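Long-range contacts in sugar ABC transporter substrate-binding protein (Treponema pallidum subsp. pallidum, PDB 5U2P), which probably binds a still unidentified solute, such as a sugar, outside the inner membrane and presents it to an ABC transporter for import: residues A[33-38]-A[315-320]; A[107-112]-A[126-131]; A[140-145]-A[286-291]; A[298-303]-A[364-369]. All blocks are in the same frame, centred on the assembly; numbering follows the deposited sequence.

Contact 1: A[33-38]-A[315-320]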
# COMPACT_ATOMS: atom_id res chain seq x y z
N ARG A 33 -21.33 -24.66 13.64
CA ARG A 33 -21.62 -23.25 13.81
C ARG A 33 -20.32 -22.46 13.79
O ARG A 33 -19.26 -22.98 14.15
CB ARG A 33 -22.37 -23.00 15.12
CG ARG A 33 -23.69 -23.74 15.24
CD ARG A 33 -24.19 -23.77 16.68
NE ARG A 33 -24.31 -22.43 17.24
CZ ARG A 33 -24.62 -22.17 18.51
NH1 ARG A 33 -24.85 -23.17 19.36
NH2 ARG A 33 -24.71 -20.92 18.93
N LEU A 34 -20.41 -21.22 13.32
CA LEU A 34 -19.30 -20.27 13.35
C LEU A 34 -19.83 -18.88 13.66
O LEU A 34 -20.81 -18.43 13.07
CB LEU A 34 -18.56 -20.24 12.02
CG LEU A 34 -17.27 -21.02 11.82
CD1 LEU A 34 -16.61 -20.54 10.53
CD2 LEU A 34 -16.29 -20.88 12.99
N SER A 35 -19.17 -18.19 14.59
CA SER A 35 -19.49 -16.82 14.89
C SER A 35 -18.42 -15.92 14.28
O SER A 35 -17.24 -16.27 14.23
CB SER A 35 -19.59 -16.60 16.40
OG SER A 35 -18.40 -16.98 17.05
N VAL A 36 -18.86 -14.75 13.83
CA VAL A 36 -18.01 -13.78 13.18
C VAL A 36 -18.24 -12.38 13.75
O VAL A 36 -19.37 -12.00 14.05
CB VAL A 36 -18.26 -13.77 11.66
CG1 VAL A 36 -17.35 -12.79 10.96
CG2 VAL A 36 -18.07 -15.16 11.10
N LEU A 37 -17.15 -11.63 13.90
CA LEU A 37 -17.21 -10.22 14.26
C LEU A 37 -16.63 -9.41 13.11
O LEU A 37 -15.54 -9.70 12.63
CB LEU A 37 -16.41 -9.92 15.53
CG LEU A 37 -16.67 -8.60 16.24
CD1 LEU A 37 -17.96 -8.68 17.04
CD2 LEU A 37 -15.48 -8.24 17.12
N ILE A 38 -17.35 -8.39 12.67
CA ILE A 38 -16.91 -7.59 11.53
C ILE A 38 -17.32 -6.12 11.68
O ILE A 38 -18.24 -5.80 12.43
CB ILE A 38 -17.49 -8.14 10.22
CG1 ILE A 38 -16.81 -7.49 9.00
CG2 ILE A 38 -19.01 -7.96 10.19
CD1 ILE A 38 -17.31 -7.99 7.68
N SER A 315 -10.90 -19.99 20.63
CA SER A 315 -12.15 -20.57 20.16
C SER A 315 -12.21 -22.08 20.37
O SER A 315 -11.21 -22.79 20.22
CB SER A 315 -12.34 -20.27 18.68
OG SER A 315 -13.41 -21.04 18.16
N ALA A 316 -13.39 -22.57 20.71
CA ALA A 316 -13.60 -24.01 20.81
C ALA A 316 -13.85 -24.63 19.43
O ALA A 316 -14.04 -25.84 19.31
CB ALA A 316 -14.78 -24.31 21.73
N ARG A 317 -13.83 -23.80 18.39
CA ARG A 317 -14.15 -24.22 17.02
C ARG A 317 -13.03 -23.83 16.04
O ARG A 317 -13.31 -23.55 14.87
CB ARG A 317 -15.46 -23.58 16.55
CG ARG A 317 -16.68 -23.81 17.43
CD ARG A 317 -17.60 -22.60 17.28
NE ARG A 317 -18.98 -22.84 17.68
CZ ARG A 317 -19.90 -21.89 17.75
NH1 ARG A 317 -19.59 -20.63 17.44
NH2 ARG A 317 -21.14 -22.18 18.12
N VAL A 318 -11.79 -23.83 16.50
CA VAL A 318 -10.67 -23.42 15.65
C VAL A 318 -10.61 -24.24 14.36
O VAL A 318 -10.38 -23.68 13.30
CB VAL A 318 -9.33 -23.52 16.39
CG1 VAL A 318 -8.14 -23.42 15.43
CG2 VAL A 318 -9.23 -22.42 17.45
N ALA A 319 -10.80 -25.55 14.44
CA ALA A 319 -10.76 -26.39 13.22
C ALA A 319 -11.81 -25.95 12.21
O ALA A 319 -11.55 -25.84 11.02
CB ALA A 319 -10.95 -27.88 13.55
N THR A 320 -13.02 -25.72 12.70
CA THR A 320 -14.11 -25.34 11.84
C THR A 320 -13.80 -24.00 11.19
O THR A 320 -14.05 -23.82 9.99
CB THR A 320 -15.43 -25.27 12.63
OG1 THR A 320 -15.66 -26.54 13.25
CG2 THR A 320 -16.59 -24.93 11.72

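Contact 2: A[107-112]-A[126-131]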
# COMPACT_ATOMS: atom_id res chain seq x y z
N ASP A 107 -2.01 -18.98 14.00
CA ASP A 107 -1.00 -18.79 12.95
C ASP A 107 -1.39 -19.57 11.70
O ASP A 107 -1.47 -20.80 11.72
CB ASP A 107 0.38 -19.24 13.46
CG ASP A 107 1.46 -19.22 12.38
OD1 ASP A 107 1.23 -18.62 11.32
OD2 ASP A 107 2.55 -19.79 12.60
N LEU A 108 -1.69 -18.84 10.62
CA LEU A 108 -2.21 -19.46 9.39
C LEU A 108 -1.10 -19.70 8.37
O LEU A 108 -1.37 -20.08 7.22
CB LEU A 108 -3.31 -18.57 8.77
CG LEU A 108 -4.52 -18.27 9.66
CD1 LEU A 108 -5.50 -17.27 9.02
CD2 LEU A 108 -5.24 -19.52 10.08
N SER A 109 0.15 -19.50 8.79
CA SER A 109 1.28 -19.47 7.86
C SER A 109 1.47 -20.79 7.10
O SER A 109 2.09 -20.81 6.03
CB SER A 109 2.58 -19.15 8.60
OG SER A 109 2.53 -17.86 9.21
N LYS A 110 0.98 -21.87 7.68
CA LYS A 110 1.12 -23.22 7.14
C LYS A 110 -0.14 -23.73 6.44
O LYS A 110 -0.18 -24.88 6.02
CB LYS A 110 1.51 -24.19 8.25
CG LYS A 110 2.73 -23.75 9.07
CD LYS A 110 3.01 -24.67 10.28
CE LYS A 110 1.99 -24.48 11.41
NZ LYS A 110 2.11 -23.15 12.09
N GLU A 111 -1.17 -22.90 6.31
CA GLU A 111 -2.39 -23.35 5.65
C GLU A 111 -2.12 -23.55 4.17
O GLU A 111 -1.24 -22.90 3.57
CB GLU A 111 -3.54 -22.34 5.86
CG GLU A 111 -3.97 -22.19 7.32
CD GLU A 111 -4.36 -23.50 7.97
OE1 GLU A 111 -5.38 -24.08 7.57
OE2 GLU A 111 -3.65 -23.96 8.90
N ALA A 112 -2.86 -24.48 3.57
CA ALA A 112 -2.62 -24.89 2.19
C ALA A 112 -2.84 -23.78 1.17
O ALA A 112 -2.32 -23.87 0.06
CB ALA A 112 -3.51 -26.08 1.84
N GLY A 126 7.35 -12.65 9.99
CA GLY A 126 7.07 -13.25 8.70
C GLY A 126 5.86 -14.17 8.68
O GLY A 126 5.64 -14.91 7.71
N LYS A 127 5.06 -14.13 9.74
CA LYS A 127 3.94 -15.08 9.89
C LYS A 127 2.62 -14.44 9.48
O LYS A 127 2.42 -13.25 9.65
CB LYS A 127 3.86 -15.58 11.33
CG LYS A 127 4.99 -16.53 11.71
CD LYS A 127 4.64 -17.33 12.96
CE LYS A 127 5.64 -18.46 13.19
NZ LYS A 127 7.05 -17.96 13.22
N THR A 128 1.72 -15.26 8.95
CA THR A 128 0.45 -14.78 8.41
C THR A 128 -0.66 -15.13 9.39
O THR A 128 -0.86 -16.30 9.69
CB THR A 128 0.14 -15.44 7.03
OG1 THR A 128 1.15 -15.10 6.08
CG2 THR A 128 -1.22 -15.01 6.49
N PHE A 129 -1.38 -14.12 9.89
CA PHE A 129 -2.40 -14.35 10.91
C PHE A 129 -3.84 -14.04 10.45
O PHE A 129 -4.77 -14.07 11.25
CB PHE A 129 -2.08 -13.52 12.17
CG PHE A 129 -1.00 -14.11 13.03
CD1 PHE A 129 -1.26 -15.21 13.84
CD2 PHE A 129 0.28 -13.57 13.04
CE1 PHE A 129 -0.27 -15.75 14.64
CE2 PHE A 129 1.26 -14.11 13.84
CZ PHE A 129 0.99 -15.20 14.63
N ALA A 130 -4.05 -13.77 9.16
CA ALA A 130 -5.40 -13.58 8.68
C ALA A 130 -5.48 -13.89 7.19
O ALA A 130 -4.49 -13.77 6.46
CB ALA A 130 -5.85 -12.15 8.93
N LEU A 131 -6.67 -14.28 6.76
CA LEU A 131 -6.99 -14.32 5.34
C LEU A 131 -7.35 -12.92 4.85
O LEU A 131 -8.34 -12.35 5.29
CB LEU A 131 -8.14 -15.28 5.09
CG LEU A 131 -8.58 -15.44 3.62
CD1 LEU A 131 -9.03 -16.87 3.39
CD2 LEU A 131 -9.67 -14.46 3.27

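Contact 3: A[140-145]-A[286-291]. With EDO (1,2-ethanediol), chain E.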
# COMPACT_ATOMS: atom_id res chain seq x y z
N ASN A 140 2.28 2.00 -5.53
CA ASN A 140 2.99 3.18 -6.05
C ASN A 140 3.75 2.86 -7.31
O ASN A 140 4.53 1.90 -7.35
CB ASN A 140 3.97 3.73 -4.99
CG ASN A 140 3.26 4.25 -3.75
OD1 ASN A 140 2.18 4.83 -3.81
ND2 ASN A 140 3.86 4.01 -2.59
N ALA A 141 3.56 3.68 -8.33
CA ALA A 141 4.31 3.51 -9.55
C ALA A 141 4.45 4.85 -10.30
O ALA A 141 3.78 5.83 -9.98
CB ALA A 141 3.63 2.45 -10.44
N LEU A 142 5.31 4.84 -11.31
CA LEU A 142 5.45 5.94 -12.26
C LEU A 142 4.48 5.72 -13.40
O LEU A 142 4.65 4.80 -14.20
CB LEU A 142 6.88 6.01 -12.77
CG LEU A 142 7.21 7.19 -13.68
CD1 LEU A 142 7.10 8.52 -12.94
CD2 LEU A 142 8.62 7.01 -14.27
N PHE A 143 3.46 6.56 -13.44
CA PHE A 143 2.47 6.51 -14.50
C PHE A 143 2.80 7.58 -15.53
O PHE A 143 3.17 8.70 -15.18
CB PHE A 143 1.09 6.70 -13.92
CG PHE A 143 0.71 5.62 -12.97
CD1 PHE A 143 0.24 4.41 -13.44
CD2 PHE A 143 0.86 5.77 -11.61
CE1 PHE A 143 -0.11 3.39 -12.58
CE2 PHE A 143 0.51 4.77 -10.74
CZ PHE A 143 0.04 3.56 -11.23
N TYR A 144 2.71 7.22 -16.80
CA TYR A 144 3.06 8.16 -17.85
C TYR A 144 2.13 8.09 -19.04
O TYR A 144 1.44 7.08 -19.28
CB TYR A 144 4.50 7.95 -18.30
CG TYR A 144 4.81 6.61 -18.93
CD1 TYR A 144 5.17 5.52 -18.16
CD2 TYR A 144 4.75 6.44 -20.32
CE1 TYR A 144 5.47 4.29 -18.73
CE2 TYR A 144 5.06 5.22 -20.90
CZ TYR A 144 5.41 4.15 -20.10
OH TYR A 144 5.71 2.93 -20.64
N ASN A 145 2.09 9.21 -19.74
CA ASN A 145 1.27 9.38 -20.94
C ASN A 145 2.03 8.87 -22.16
O ASN A 145 2.90 9.57 -22.69
CB ASN A 145 0.88 10.85 -21.11
CG ASN A 145 -0.10 11.06 -22.25
OD1 ASN A 145 -0.10 10.30 -23.22
ND2 ASN A 145 -0.96 12.07 -22.13
N GLY A 286 0.83 4.38 -19.39
CA GLY A 286 1.76 3.33 -19.04
C GLY A 286 2.14 3.44 -17.58
O GLY A 286 1.89 4.48 -16.95
N ALA A 287 2.70 2.36 -17.03
CA ALA A 287 3.14 2.33 -15.63
C ALA A 287 4.40 1.50 -15.46
O ALA A 287 4.45 0.33 -15.86
CB ALA A 287 2.05 1.77 -14.74
N CYS A 288 5.40 2.08 -14.82
CA CYS A 288 6.67 1.39 -14.61
C CYS A 288 7.24 1.73 -13.25
O CYS A 288 6.74 2.60 -12.53
CB CYS A 288 7.66 1.77 -15.70
SG CYS A 288 8.08 3.53 -15.72
N VAL A 289 8.31 1.02 -12.89
CA VAL A 289 9.04 1.29 -11.67
C VAL A 289 9.64 2.68 -11.70
O VAL A 289 10.12 3.12 -12.74
CB VAL A 289 10.15 0.25 -11.46
CG1 VAL A 289 11.19 0.73 -10.45
CG2 VAL A 289 9.52 -1.06 -11.03
N LEU A 290 9.61 3.38 -10.57
CA LEU A 290 10.30 4.67 -10.49
C LEU A 290 11.78 4.42 -10.19
O LEU A 290 12.12 4.02 -9.07
CB LEU A 290 9.69 5.56 -9.42
CG LEU A 290 10.36 6.94 -9.25
CD1 LEU A 290 9.92 7.94 -10.33
CD2 LEU A 290 10.05 7.46 -7.89
N PRO A 291 12.67 4.67 -11.17
CA PRO A 291 14.07 4.32 -10.91
C PRO A 291 14.80 5.38 -10.08
O PRO A 291 15.57 6.18 -10.62
CB PRO A 291 14.66 4.22 -12.32
CG PRO A 291 13.88 5.21 -13.12
CD PRO A 291 12.48 5.21 -12.54
C1 EDO E . 0.34 4.40 -0.32
O1 EDO E . 0.51 4.27 -1.73
C2 EDO E . 1.66 4.61 0.42
O2 EDO E . 2.73 5.09 -0.39

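Contact 4: A[298-303]-A[364-369]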
# COMPACT_ATOMS: atom_id res chain seq x y z
N ASP A 298 13.70 -4.11 -7.98
CA ASP A 298 13.56 -5.30 -7.16
C ASP A 298 12.15 -5.46 -6.59
O ASP A 298 11.61 -6.56 -6.59
CB ASP A 298 14.60 -5.29 -6.02
CG ASP A 298 14.35 -4.18 -4.99
OD1 ASP A 298 13.55 -3.26 -5.25
OD2 ASP A 298 14.99 -4.22 -3.92
N VAL A 299 11.56 -4.37 -6.13
CA VAL A 299 10.29 -4.44 -5.41
C VAL A 299 9.47 -3.17 -5.64
O VAL A 299 10.03 -2.10 -5.87
CB VAL A 299 10.51 -4.66 -3.90
CG1 VAL A 299 10.90 -3.35 -3.19
CG2 VAL A 299 9.31 -5.29 -3.27
N LEU A 300 8.15 -3.29 -5.59
CA LEU A 300 7.27 -2.12 -5.59
C LEU A 300 6.99 -1.77 -4.13
O LEU A 300 7.09 -2.62 -3.26
CB LEU A 300 5.96 -2.41 -6.32
CG LEU A 300 6.06 -2.71 -7.81
CD1 LEU A 300 4.73 -3.16 -8.35
CD2 LEU A 300 6.53 -1.49 -8.57
N THR A 301 6.62 -0.51 -3.88
CA THR A 301 6.03 -0.16 -2.59
C THR A 301 4.57 0.26 -2.74
O THR A 301 4.10 0.55 -3.85
CB THR A 301 6.80 1.00 -1.88
OG1 THR A 301 6.44 2.26 -2.45
CG2 THR A 301 8.31 0.78 -1.94
N GLY A 302 3.85 0.24 -1.62
CA GLY A 302 2.46 0.66 -1.60
C GLY A 302 1.90 0.61 -0.20
O GLY A 302 2.64 0.57 0.79
N SER A 303 0.58 0.62 -0.12
CA SER A 303 -0.11 0.37 1.12
C SER A 303 -0.63 -1.05 1.16
O SER A 303 -1.40 -1.45 0.28
CB SER A 303 -1.28 1.30 1.33
OG SER A 303 -1.94 0.90 2.52
N LYS A 364 2.13 -8.57 -13.55
CA LYS A 364 2.84 -9.80 -13.88
C LYS A 364 4.27 -9.82 -13.35
O LYS A 364 4.75 -10.86 -12.90
CB LYS A 364 2.87 -10.03 -15.39
CG LYS A 364 1.50 -10.10 -16.05
CD LYS A 364 0.64 -11.22 -15.47
CE LYS A 364 -0.73 -11.27 -16.14
NZ LYS A 364 -1.67 -12.21 -15.46
N SER A 365 4.96 -8.68 -13.40
CA SER A 365 6.37 -8.65 -13.01
C SER A 365 6.59 -8.59 -11.50
O SER A 365 7.58 -9.12 -11.00
CB SER A 365 7.08 -7.46 -13.66
OG SER A 365 6.47 -6.22 -13.34
N HIS A 366 5.68 -7.94 -10.77
CA HIS A 366 5.89 -7.73 -9.35
C HIS A 366 4.73 -8.22 -8.49
O HIS A 366 4.95 -9.02 -7.57
CB HIS A 366 6.15 -6.24 -9.08
CG HIS A 366 7.49 -5.78 -9.55
ND1 HIS A 366 7.76 -5.49 -10.88
CD2 HIS A 366 8.64 -5.54 -8.88
CE1 HIS A 366 9.02 -5.10 -11.00
NE2 HIS A 366 9.57 -5.11 -9.80
N ILE A 367 3.51 -7.76 -8.76
CA ILE A 367 2.43 -8.02 -7.80
C ILE A 367 2.15 -9.52 -7.72
O ILE A 367 2.05 -10.08 -6.63
CB ILE A 367 1.15 -7.23 -8.16
CG1 ILE A 367 1.44 -5.71 -8.14
CG2 ILE A 367 0.03 -7.57 -7.17
CD1 ILE A 367 0.34 -4.83 -8.78
N GLU A 368 2.08 -10.19 -8.86
CA GLU A 368 1.77 -11.63 -8.86
C GLU A 368 2.85 -12.46 -8.17
O GLU A 368 2.59 -13.57 -7.70
CB GLU A 368 1.57 -12.13 -10.29
CG GLU A 368 0.17 -12.63 -10.55
CD GLU A 368 -0.04 -13.08 -11.98
OE1 GLU A 368 0.91 -12.98 -12.80
OE2 GLU A 368 -1.16 -13.53 -12.29
N LYS A 369 4.06 -11.90 -8.10
CA LYS A 369 5.20 -12.58 -7.51
C LYS A 369 5.45 -12.14 -6.08
O LYS A 369 6.42 -12.55 -5.45
CB LYS A 369 6.46 -12.31 -8.34
CG LYS A 369 6.29 -12.61 -9.82
CD LYS A 369 7.61 -12.53 -10.57
CE LYS A 369 7.44 -12.87 -12.04
NZ LYS A 369 8.74 -12.92 -12.75

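Contact 1: A[33-38]-A[315-320]
The guanidinium groups of R33 and R317 meet at an angle, their planes 62° apart, with NH2 of R317 standing over one face of the R33 group. It lies 3.3 Å from R33 NE, a close approach of two donors that brings no bond. Because the R33 chain bends at chi3 (56°), it curls round this nitrogen, and R33 CB also comes within 3.3 Å of R317 NH2, over a face of the R317 guanidinium. The extended R317 chain carries its NH1 past S35, where D87 OD2 takes it in a salt bridge. That carboxylate probably offsets part of the repulsion between the arginines; R33, poorly ordered on the surface, is the looser of the two. Arginine suits position 317, since its length spans the gap from helix start to strand. R317 occupies the N-cap position, and its backbone N donates to S315 OG (2.8 Å) in an ST turn. The apolar contact is smaller: L34 and T320 lie alongside each other, pointing opposite ways, L34 CG 4.0 Å from T320 CG2. L34 reaches on to A321 and A324, small residues that let it lie against the helix. Helix 318-329 thus begins beside the first strand of the chain, 33-39, which runs parallel between strands 61-67 and 88-92, while D87, just before the latter, ties in S35 and S315 through further hydrogen bonds.

Contact 2: A[107-112]-A[126-131]
S109 OG joins the two segments by a short relay: it accepts from the backbone N of T128 at 2.7 Å, with an N-H...O angle of 165°, and gives its own proton to D107 OD1 at 2.6 Å. OD1 receives that hydroxyl on its syn lone pair. The backbone N of S109 also reaches D107 OD1, from above the carboxylate plane, at 2.9 Å, so two bonds fix the carboxylate's rotation. The bond from S109 N to D107 OD1 closes an Asx turn, which overlaps the type I beta turn from L108 to E111. Aspartate and serine suit such a corner because their short polar chains can fold back on the main chain. L108 N donates to T128 O (2.8 Å), so T128 is held by both its backbone N and its carbonyl. The turn is thereby bonded to the segment that runs into strand 131-132, an outermost strand of the five-stranded sheet. Round the polar knot, D107 OD2 makes a salt bridge with K110 NZ, while the aliphatic part of K127 crosses the carboxylate at about a right angle, K127 CD 3.2 Å from D107 OD2. F129 sends CE1 to within 3.6 Å of D107 CA, and its ring also meets Y102 edge-to-face. Further along 126-131, L108 CD1 packs 3.7 Å from A130 CA, and the same leucine touches L325 of helix 318-329.

Contact 3: A[140-145]-A[286-291]
L142 and C288 face each other across two antiparallel strands, L142 CD2 lying 3.8 Å from C288 SG. The other methyl, L142 CD1, meets L290 CD1 at 3.9 Å, the two leucines crossing at about a right angle. On the same face of the sheet, Y144 takes a chi1 of 63°, with CG between its backbone N and carbonyl carbon, and its ring covers G286: the glycine CA sits 4.0 Å from the ring centroid, 16° off the normal, a CH-pi contact. Glycine suits the place because it has no side chain to collide with the ring. The opposite face holds F143 CE1 against A287 CB at 3.5 Å, a pairing of large with small. Four backbone hydrogen bonds tie the strands, two between L142 and C288 and two between Y144 and G286; the shortest runs from G286 N to Y144 O (2.8 Å). At the polar edge, Y144 OH bonds to E156, and N140 bonds through OD1 and ND2 to a 1,2-ethanediol, probably from the crystallisation liquor, while ND2 also meets T301 OG1. The ladder is classic antiparallel pairing: strand 138-145, which also pairs with 263-267 and 300-303, is central to one lobe's sheet in this solute-binding fold.

Contact 4: A[298-303]-A[364-369]
Helix 360-367, with a wider pi-type turn at 364-367, packs against the start of strand 300-303, an element of the mixed sheet that also holds strand 138-145. L300 carries the apolar part. Its CD1 comes 3.5 Å from H366 CB, and its CG rests 3.8 Å from H366 CG, the two side chains crossing at about a right angle. The same CD1 lies 4.2 Å from I367 CG1, so the leucine fills the corner between two successive helix residues, a task suited to a branched, flexible aliphatic chain. With chi1 at -72°, H366 CG is anti to its carbonyl carbon, and the ring extends along the segment leading into the strand: V299 CA approaches at its edge, 4.0 Å from H366 CD2, and D298 O is 3.9 Å from that carbon. Histidine adds polar ends to this packing. H366 ND1 donates to S365 OG at 2.9 Å, nearly in the ring plane, and NE2 is hydrogen-bonded to the backbone O of Q297. S365 OG probably spends its proton on A361 O and so accepts from ND1, while the Q297 carbonyl needs a proton on NE2; the imidazole may therefore be doubly protonated, its rotation fixed from both ends.

The four contacts divide between two halves of the molecule. Contacts 1 and 2, with centres about 17 Å apart, join the five-stranded sheet region, and both lean on helix 318-329: contact 1 at its exposed beginning, contact 2 further along. Contacts 3 and 4, centres about 12 Å apart, share the other sheet and touch directly: N140 N lies 2.9 Å from T301 O, probably hydrogen-bonded, and V289 packs on L300. Contact 1 is a surface meeting of like charges, probably tempered by an aspartate; contact 2, more buried, relies on a serine-aspartate relay. Contact 3 is core strand pairing through backbone bonds, whereas contact 4, also buried, is helix-to-strand packing of side chains.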